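Side-chain contacts in macrolide export ATP-binding/permease protein MacB (Actinobacillus actinomycetemcomitans, PDB 3FTJ), which is the ATP-driven, non-canonical ABC transporter of a tripartite macrolide efflux system, represented here by its periplasmic region alone: residues Q80-E85 / G92-E97; S112-I117 / E121-K126. All blocks are in the same frame, centred on the assembly; numbering follows the deposited sequence.

Contact 1: residues Q80-E85 / G92-E97; sequences QYFDVE and GRLLTE
Phe82 packs against Leu94 and Leu95 in a buried, wholly apolar contact that joins the short helix 81-85 to the loop leading from strand 89-90 into helix 97-102, inside the MacB-like periplasmic core domain. Leu94 supplies the more clearly defined half. Its CD2 methyl lies over one face of the Phe82 ring, 4.2 Å from the centroid and 15° off the ring normal, a CH-pi contact displaced somewhat toward the rim. The second methyl, CD1, on the same side of the ring plane, sits beyond the rim near the root of the side chain, 4.0 Å from Phe82 CB, and the two side chains run past each other in opposite senses. Phe82 CG stands anti to the carbonyl carbon, beside the backbone N (chi1 -53°), and the ring extends toward the loop. Tyr81 CD1 lies over the opposite face, again off-centre, at 4.2 Å from the ring plane. Leu95 approaches differently: its side chain crosses that of Phe82 at about a right angle and CD2 comes from the ring edge, although the closeness of this approach is doubtful. Val108 of strand 106-110 and Val141 of strand 133-141 also touch Phe82, placing the aromatic ring between helix, loop and sheet. No hydrogen bond spans the two segments. Their cohesion across this interface therefore rests on dispersion and exclusion of water, chiefly through the CH-pi contact of Leu94 and the apolar packing beside it, with Leu95 a less certain neighbour at the edge.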
loop_
_atom_site.group_PDB
_atom_site.type_symbol
_atom_site.label_atom_id
_atom_site.label_comp_id
_atom_site.label_asym_id
_atom_site.label_seq_id
_atom_site.Cartn_x
_atom_site.Cartn_y
_atom_site.Cartn_z
ATOM N N GLN A 80 1.188 -5.658 -7.134
ATOM C CA GLN A 80 0.949 -6.765 -6.198
ATOM C C GLN A 80 0.159 -6.367 -4.956
ATOM O O GLN A 80 -0.065 -7.195 -4.066
ATOM C CB GLN A 80 2.272 -7.420 -5.762
ATOM C CG GLN A 80 3.090 -8.040 -6.893
ATOM C CD GLN A 80 2.244 -8.915 -7.808
ATOM O OE1 GLN A 80 1.483 -9.766 -7.349
ATOM N NE2 GLN A 80 2.372 -8.698 -9.114
ATOM N N TYR A 81 -0.266 -5.109 -4.885
ATOM C CA TYR A 81 -0.935 -4.624 -3.682
ATOM C C TYR A 81 -2.162 -5.456 -3.306
ATOM O O TYR A 81 -2.336 -5.827 -2.148
ATOM C CB TYR A 81 -1.325 -3.147 -3.811
ATOM C CG TYR A 81 -2.031 -2.615 -2.583
ATOM C CD1 TYR A 81 -3.408 -2.635 -2.496
ATOM C CD2 TYR A 81 -1.312 -2.111 -1.503
ATOM C CE1 TYR A 81 -4.063 -2.161 -1.373
ATOM C CE2 TYR A 81 -1.957 -1.629 -0.377
ATOM C CZ TYR A 81 -3.336 -1.661 -0.317
ATOM O OH TYR A 81 -4.001 -1.194 0.795
ATOM N N PHE A 82 -3.014 -5.749 -4.280
ATOM C CA PHE A 82 -4.280 -6.413 -3.982
ATOM C C PHE A 82 -4.080 -7.832 -3.470
ATOM O O PHE A 82 -4.771 -8.274 -2.551
ATOM C CB PHE A 82 -5.192 -6.391 -5.206
ATOM C CG PHE A 82 -5.388 -5.018 -5.771
ATOM C CD1 PHE A 82 -6.261 -4.131 -5.170
ATOM C CD2 PHE A 82 -4.675 -4.607 -6.881
ATOM C CE1 PHE A 82 -6.443 -2.857 -5.685
ATOM C CE2 PHE A 82 -4.851 -3.338 -7.395
ATOM C CZ PHE A 82 -5.735 -2.462 -6.790
ATOM N N ASP A 83 -3.120 -8.535 -4.058
ATOM C CA ASP A 83 -2.811 -9.893 -3.642
ATOM C C ASP A 83 -2.278 -9.949 -2.209
ATOM O O ASP A 83 -2.751 -10.733 -1.389
ATOM C CB ASP A 83 -1.803 -10.526 -4.607
ATOM C CG ASP A 83 -1.433 -11.951 -4.212
ATOM O OD1 ASP A 83 -2.340 -12.705 -3.783
ATOM O OD2 ASP A 83 -0.238 -12.308 -4.330
ATOM N N VAL A 84 -1.296 -9.107 -1.912
ATOM C CA VAL A 84 -0.635 -9.141 -0.613
ATOM C C VAL A 84 -1.539 -8.642 0.510
ATOM O O VAL A 84 -1.378 -9.023 1.669
ATOM C CB VAL A 84 0.674 -8.330 -0.638
ATOM C CG1 VAL A 84 1.303 -8.289 0.741
ATOM C CG2 VAL A 84 1.637 -8.930 -1.646
ATOM N N GLU A 85 -2.504 -7.798 0.167
ATOM C CA GLU A 85 -3.417 -7.270 1.178
ATOM C C GLU A 85 -4.673 -8.125 1.295
ATOM O O GLU A 85 -5.521 -7.887 2.157
ATOM C CB GLU A 85 -3.790 -5.822 0.860
ATOM C CG GLU A 85 -2.638 -4.848 1.010
ATOM C CD GLU A 85 -2.352 -4.513 2.458
ATOM O OE1 GLU A 85 -1.240 -4.025 2.736
ATOM O OE2 GLU A 85 -3.237 -4.738 3.317
ATOM N N GLY A 92 -14.649 -6.306 -13.034
ATOM C CA GLY A 92 -13.705 -5.645 -13.922
ATOM C C GLY A 92 -12.324 -6.269 -13.870
ATOM O O GLY A 92 -12.184 -7.487 -13.981
ATOM N N ARG A 93 -11.298 -5.441 -13.708
ATOM C CA ARG A 93 -9.923 -5.927 -13.664
ATOM C C ARG A 93 -9.079 -5.163 -12.636
ATOM O O ARG A 93 -9.479 -4.100 -12.155
ATOM C CB ARG A 93 -9.272 -5.813 -15.041
ATOM C CG ARG A 93 -8.861 -4.389 -15.416
ATOM C CD ARG A 93 -8.182 -4.336 -16.773
ATOM N NE ARG A 93 -7.803 -2.982 -17.181
ATOM C CZ ARG A 93 -6.678 -2.368 -16.816
ATOM N NH1 ARG A 93 -5.819 -2.977 -16.009
ATOM N NH2 ARG A 93 -6.415 -1.138 -17.250
ATOM N N LEU A 94 -7.913 -5.717 -12.309
ATOM C CA LEU A 94 -6.951 -5.071 -11.422
ATOM C C LEU A 94 -5.884 -4.348 -12.240
ATOM O O LEU A 94 -5.858 -4.453 -13.471
ATOM C CB LEU A 94 -6.273 -6.104 -10.515
ATOM C CG LEU A 94 -7.155 -6.947 -9.594
ATOM C CD1 LEU A 94 -6.286 -7.848 -8.728
ATOM C CD2 LEU A 94 -8.039 -6.062 -8.729
ATOM N N LEU A 95 -5.003 -3.619 -11.557
ATOM C CA LEU A 95 -3.898 -2.947 -12.231
ATOM C C LEU A 95 -2.973 -3.977 -12.846
ATOM O O LEU A 95 -2.835 -5.090 -12.323
ATOM C CB LEU A 95 -3.079 -2.083 -11.268
ATOM C CG LEU A 95 -3.639 -0.795 -10.660
ATOM C CD1 LEU A 95 -4.225 0.117 -11.728
ATOM C CD2 LEU A 95 -4.672 -1.122 -9.634
ATOM N N THR A 96 -2.331 -3.583 -13.943
ATOM C CA THR A 96 -1.336 -4.400 -14.618
ATOM C C THR A 96 0.011 -3.686 -14.617
ATOM O O THR A 96 0.109 -2.507 -14.256
ATOM C CB THR A 96 -1.721 -4.651 -16.087
ATOM O OG1 THR A 96 -1.878 -3.397 -16.759
ATOM C CG2 THR A 96 -3.017 -5.436 -16.182
ATOM N N GLU A 97 1.051 -4.400 -15.035
ATOM C CA GLU A 97 2.377 -3.810 -15.153
ATOM C C GLU A 97 2.342 -2.661 -16.149
ATOM O O GLU A 97 3.078 -1.679 -16.011
ATOM C CB GLU A 97 3.391 -4.870 -15.591
ATOM C CG GLU A 97 4.768 -4.328 -15.920
ATOM C CD GLU A 97 5.694 -5.407 -16.467
ATOM O OE1 GLU A 97 5.754 -6.496 -15.863
ATOM O OE2 GLU A 97 6.359 -5.165 -17.497
#

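Contact 2: residues S112-I117 / E121-K126; sequences SAKKAI and ENPLGK
Segment 112-117 is a run of helix 111-118 and segment 121-126 is the irregular chain that follows it, folding back so that Lys114 and Pro123 have the nearest CA atoms, 6.9 Å apart; Pro123 also opens a type II beta turn that runs to Lys126. Lys114 carries the contact with both its aliphatic chain and its ammonium group. CG leaves anti to the backbone N (chi1 -169°) and the chain bends at chi2, which takes the remaining methylenes across the Pro123 ring at about a right angle. Lys114 CG lies 3.9 Å from Pro123 CG, and farther out Lys114 CE packs tightly on Pro123 CD at 3.5 Å. Beyond the ring, Lys114 NZ donates to the carbonyl of Glu121, with 3.1 Å between NZ and O. The C=O...N angle is 148°, and the donor is tilted 26° from the carbonyl plane. Its stronger bond is to Ala119 O, so the ammonium bridges two carbonyls of the chain just past the helix. Val140 of strand 133-141 touches both Lys114 and Pro123. Within the loop, Lys126 NZ bonds to Asn122 O at 2.8 Å. Two lysines thus tie their charged ends to main-chain oxygens of this connection, and Lys114 combines that polar grip with methylene packing on a buried proline, linking the helix to the bend that follows it.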
loop_
_atom_site.group_PDB
_atom_site.type_symbol
_atom_site.label_atom_id
_atom_site.label_comp_id
_atom_site.label_asym_id
_atom_site.label_seq_id
_atom_site.Cartn_x
_atom_site.Cartn_y
_atom_site.Cartn_z
ATOM N N SER A 112 -16.945 -0.758 -0.588
ATOM C CA SER A 112 -17.760 0.284 0.017
ATOM C C SER A 112 -17.655 1.617 -0.729
ATOM O O SER A 112 -18.566 2.446 -0.655
ATOM C CB SER A 112 -17.421 0.448 1.501
ATOM O OG SER A 112 -16.030 0.629 1.687
ATOM N N ALA A 113 -16.556 1.820 -1.452
ATOM C CA ALA A 113 -16.416 3.013 -2.282
ATOM C C ALA A 113 -17.386 2.928 -3.459
ATOM O O ALA A 113 -18.092 3.894 -3.765
ATOM C CB ALA A 113 -14.976 3.172 -2.780
ATOM N N LYS A 114 -17.419 1.765 -4.108
ATOM C CA LYS A 114 -18.347 1.516 -5.204
ATOM C C LYS A 114 -19.782 1.804 -4.762
ATOM O O LYS A 114 -20.525 2.509 -5.443
ATOM C CB LYS A 114 -18.210 0.071 -5.687
ATOM C CG LYS A 114 -18.933 -0.241 -6.986
ATOM C CD LYS A 114 -20.418 -0.512 -6.766
ATOM C CE LYS A 114 -21.165 -0.561 -8.095
ATOM N NZ LYS A 114 -22.589 -1.006 -7.953
ATOM N N LYS A 115 -20.162 1.265 -3.610
ATOM C CA LYS A 115 -21.499 1.477 -3.076
ATOM C C LYS A 115 -21.797 2.949 -2.796
ATOM O O LYS A 115 -22.874 3.437 -3.119
ATOM C CB LYS A 115 -21.713 0.657 -1.802
ATOM C CG LYS A 115 -23.042 0.954 -1.120
ATOM C CD LYS A 115 -23.160 0.287 0.239
ATOM C CE LYS A 115 -24.523 0.558 0.865
ATOM N NZ LYS A 115 -24.581 0.083 2.276
ATOM N N ALA A 116 -20.844 3.654 -2.197
ATOM C CA ALA A 116 -21.055 5.047 -1.807
ATOM C C ALA A 116 -21.181 5.977 -3.007
ATOM O O ALA A 116 -21.989 6.907 -3.012
ATOM C CB ALA A 116 -19.928 5.518 -0.894
ATOM N N ILE A 117 -20.384 5.710 -4.031
ATOM C CA ILE A 117 -20.279 6.597 -5.180
ATOM C C ILE A 117 -21.194 6.185 -6.323
ATOM O O ILE A 117 -21.641 7.021 -7.102
ATOM C CB ILE A 117 -18.852 6.571 -5.726
ATOM C CG1 ILE A 117 -17.867 7.076 -4.678
ATOM C CG2 ILE A 117 -18.753 7.379 -7.005
ATOM C CD1 ILE A 117 -16.461 6.614 -4.963
ATOM N N GLU A 121 -25.428 1.522 -9.768
ATOM C CA GLU A 121 -24.931 1.805 -11.112
ATOM C C GLU A 121 -23.692 0.973 -11.437
ATOM O O GLU A 121 -22.938 0.573 -10.544
ATOM C CB GLU A 121 -24.595 3.294 -11.245
ATOM C CG GLU A 121 -25.707 4.222 -10.774
ATOM C CD GLU A 121 -25.203 5.607 -10.391
ATOM O OE1 GLU A 121 -24.264 6.113 -11.043
ATOM O OE2 GLU A 121 -25.750 6.191 -9.431
ATOM N N ASN A 122 -23.487 0.711 -12.721
ATOM C CA ASN A 122 -22.266 0.071 -13.184
ATOM C C ASN A 122 -21.099 1.052 -13.132
ATOM O O ASN A 122 -21.099 2.044 -13.858
ATOM C CB ASN A 122 -22.434 -0.406 -14.620
ATOM C CG ASN A 122 -21.109 -0.726 -15.276
ATOM O OD1 ASN A 122 -20.323 -1.512 -14.750
ATOM N ND2 ASN A 122 -20.846 -0.109 -16.425
ATOM N N PRO A 123 -20.094 0.773 -12.286
ATOM C CA PRO A 123 -18.942 1.667 -12.119
ATOM C C PRO A 123 -17.903 1.547 -13.238
ATOM O O PRO A 123 -17.183 2.513 -13.525
ATOM C CB PRO A 123 -18.348 1.173 -10.804
ATOM C CG PRO A 123 -18.558 -0.316 -10.914
ATOM C CD PRO A 123 -20.000 -0.385 -11.380
ATOM N N LEU A 124 -17.829 0.376 -13.864
ATOM C CA LEU A 124 -16.796 0.101 -14.856
ATOM C C LEU A 124 -16.849 1.078 -16.024
ATOM O O LEU A 124 -17.884 1.244 -16.669
ATOM C CB LEU A 124 -16.904 -1.342 -15.369
ATOM C CG LEU A 124 -16.781 -2.469 -14.334
ATOM C CD1 LEU A 124 -16.602 -3.807 -15.034
ATOM C CD2 LEU A 124 -15.617 -2.215 -13.389
ATOM N N GLY A 125 -15.726 1.729 -16.287
ATOM C CA GLY A 125 -15.617 2.606 -17.434
ATOM C C GLY A 125 -15.984 4.040 -17.111
ATOM O O GLY A 125 -15.777 4.942 -17.918
ATOM N N LYS A 126 -16.522 4.261 -15.923
ATOM C CA LYS A 126 -16.881 5.618 -15.526
ATOM C C LYS A 126 -15.722 6.417 -14.936
ATOM O O LYS A 126 -14.765 5.853 -14.406
ATOM C CB LYS A 126 -18.097 5.605 -14.611
ATOM C CG LYS A 126 -19.381 5.534 -15.425
ATOM C CD LYS A 126 -20.498 4.908 -14.652
ATOM C CE LYS A 126 -21.623 4.531 -15.586
ATOM N NZ LYS A 126 -22.802 4.060 -14.823
#

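In the fold
The contacts follow one another along the chain, contact 1 closing before contact 2 opens, and their centres lie about 18 Å apart within the periplasmic core domain. Strand 133-141 is common ground: Val141 receives Phe82 and Leu94, whereas the adjacent Val140 receives Lys114 and Pro123. Contact 1 is the more central, about 11 Å from the centre of the chain against 21 Å for contact 2. The two meet through their irregular segments, 92-97 and 121-126, which lie against each other where Gly92 CA, at the start of one, packs on Leu124 CD1, in the turn of the other, at 3.6 Å.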